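Local coordinates for protein Kit ligand (Mus musculus, PDB 2O27) that binds and dimerises the receptor tyrosine kinase KIT as a non-covalent homodimer and activates it, thereby regulating cell survival and proliferation, haematopoiesis, gametogenesis, mast cell development and melanogenesis, at residues I26-V31 against R106-E111. Numbering follows the deposited sequence.
Sequences ITLNYV and RSFTPE
Phe108 meets Leu28 and Tyr30 across the two-stranded antiparallel ribbon that accompanies the four-helix bundle of this short-chain cytokine. The strands, 26-30 and 104-108, lie in the long crossover connections of the up-up-down-down fold, and the short segments 26-30 and 106-108 run at 136° to each other. Ile26, Leu28, Arg106 and Phe108 share one face of the ribbon, and Phe108 is its central bump. With CG anti to its own carbonyl carbon (chi1 -61°), the ring swings toward strand 26-30, where Leu28 and Tyr30 form the hollow that receives it. Leu28 CB meets one flank, 4.0 Å from Phe108 CD1, while its CD2 lies close to CE1; farther out, Phe108 CZ comes within 3.9 Å of Tyr30 CD1. The two rings are neither stacked nor edge-to-face, their planes inclined at 41°. Ile26 O sits at the Phe108 ring edge, near its plane. Arg106 lies over one face of the tyrosine ring: its chain bends at chi3 and brings NH2 over the centre of the Tyr30 ring, a long approach that gives at most a weak cation-pi attraction. At the other end, Ile26 projects CD1 onto the first turn of helix 110-124, 4.0 Å from Pro110 CG, so the ribbon packs directly against the start of that helix. Thr27 and Ser107 occupy the reverse face as a non-hydrogen-bonded pair. Leu28 also packs on Gln49 and Ser53 of helix 43-58, and Ser53 OG hydrogen-bonds Thr27 O. Four backbone bonds hold these side chains in register: Leu28 and Arg106 exchange one pair, Ile26 and Phe108 the other, in which Ile26 N reaches Phe108 O at 2.6 Å.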
# COMPACT_ATOMS: atom_id res chain seq x y z
N ILE A 26 2.48 -6.79 -5.33
CA ILE A 26 3.80 -6.37 -5.75
C ILE A 26 4.27 -7.27 -6.86
O ILE A 26 4.41 -8.48 -6.68
CB ILE A 26 4.81 -6.42 -4.60
CG1 ILE A 26 4.37 -5.46 -3.48
CG2 ILE A 26 6.20 -6.08 -5.13
CD1 ILE A 26 5.10 -5.68 -2.20
N THR A 27 4.51 -6.66 -8.02
CA THR A 27 4.95 -7.37 -9.21
C THR A 27 6.42 -7.78 -9.19
O THR A 27 7.30 -6.96 -8.95
CB THR A 27 4.70 -6.52 -10.46
OG1 THR A 27 3.29 -6.31 -10.60
CG2 THR A 27 5.21 -7.24 -11.72
N LEU A 28 6.66 -9.06 -9.47
CA LEU A 28 8.01 -9.64 -9.50
C LEU A 28 8.12 -10.67 -10.64
O LEU A 28 7.24 -11.53 -10.82
CB LEU A 28 8.29 -10.32 -8.15
CG LEU A 28 9.57 -11.14 -7.97
CD1 LEU A 28 10.83 -10.24 -8.01
CD2 LEU A 28 9.49 -11.87 -6.63
N ASN A 29 9.18 -10.56 -11.44
CA ASN A 29 9.42 -11.52 -12.51
C ASN A 29 10.13 -12.62 -11.75
O ASN A 29 11.33 -12.54 -11.46
CB ASN A 29 10.29 -10.89 -13.60
CG ASN A 29 9.65 -9.66 -14.20
OD1 ASN A 29 8.45 -9.65 -14.48
ND2 ASN A 29 10.44 -8.62 -14.39
N TYR A 30 9.35 -13.61 -11.38
CA TYR A 30 9.78 -14.73 -10.57
C TYR A 30 10.60 -15.71 -11.40
O TYR A 30 10.19 -16.07 -12.51
CB TYR A 30 8.53 -15.40 -9.98
CG TYR A 30 8.80 -16.47 -8.95
CD1 TYR A 30 9.10 -16.14 -7.63
CD2 TYR A 30 8.74 -17.83 -9.29
CE1 TYR A 30 9.34 -17.14 -6.67
CE2 TYR A 30 8.96 -18.83 -8.35
CZ TYR A 30 9.26 -18.47 -7.04
OH TYR A 30 9.47 -19.46 -6.12
N VAL A 31 11.75 -16.12 -10.87
CA VAL A 31 12.63 -17.06 -11.55
C VAL A 31 12.24 -18.48 -11.12
O VAL A 31 12.54 -18.91 -10.01
CB VAL A 31 14.12 -16.79 -11.19
CG1 VAL A 31 15.02 -17.89 -11.76
CG2 VAL A 31 14.55 -15.41 -11.73
N ARG A 106 4.71 -12.29 -12.05
CA ARG A 106 3.61 -12.56 -11.15
C ARG A 106 3.41 -11.41 -10.15
O ARG A 106 4.22 -10.48 -10.08
CB ARG A 106 3.86 -13.87 -10.39
CG ARG A 106 4.16 -15.05 -11.30
CD ARG A 106 3.70 -16.38 -10.71
NE ARG A 106 4.39 -16.76 -9.48
CZ ARG A 106 4.08 -17.83 -8.76
NH1 ARG A 106 3.10 -18.64 -9.15
NH2 ARG A 106 4.75 -18.11 -7.65
N SER A 107 2.33 -11.48 -9.40
CA SER A 107 2.09 -10.45 -8.41
C SER A 107 2.02 -11.16 -7.09
O SER A 107 1.48 -12.25 -7.00
CB SER A 107 0.79 -9.68 -8.70
OG SER A 107 -0.32 -10.54 -8.73
N PHE A 108 2.61 -10.54 -6.08
CA PHE A 108 2.64 -11.13 -4.76
C PHE A 108 2.21 -10.13 -3.72
O PHE A 108 2.34 -8.93 -3.90
CB PHE A 108 4.05 -11.60 -4.41
CG PHE A 108 4.59 -12.67 -5.34
CD1 PHE A 108 5.20 -12.33 -6.52
CD2 PHE A 108 4.45 -14.01 -5.01
CE1 PHE A 108 5.67 -13.35 -7.39
CE2 PHE A 108 4.93 -15.02 -5.87
CZ PHE A 108 5.54 -14.69 -7.05
N THR A 109 1.71 -10.67 -2.62
CA THR A 109 1.31 -9.86 -1.50
C THR A 109 2.62 -9.42 -0.85
O THR A 109 3.67 -10.04 -1.07
CB THR A 109 0.49 -10.71 -0.51
OG1 THR A 109 -0.27 -9.84 0.34
CG2 THR A 109 1.40 -11.54 0.35
N PRO A 110 2.58 -8.38 -0.01
CA PRO A 110 3.83 -7.95 0.62
C PRO A 110 4.50 -9.05 1.46
O PRO A 110 5.72 -9.18 1.45
CB PRO A 110 3.40 -6.73 1.44
CG PRO A 110 2.27 -6.14 0.54
CD PRO A 110 1.50 -7.40 0.25
N GLU A 111 3.70 -9.82 2.20
CA GLU A 111 4.25 -10.90 3.02
C GLU A 111 4.97 -11.88 2.13
O GLU A 111 6.06 -12.31 2.43
CB GLU A 111 3.13 -11.63 3.77
CG GLU A 111 3.03 -11.30 5.25
CD GLU A 111 4.18 -11.87 6.08
OE1 GLU A 111 4.33 -11.46 7.26
OE2 GLU A 111 4.91 -12.74 5.55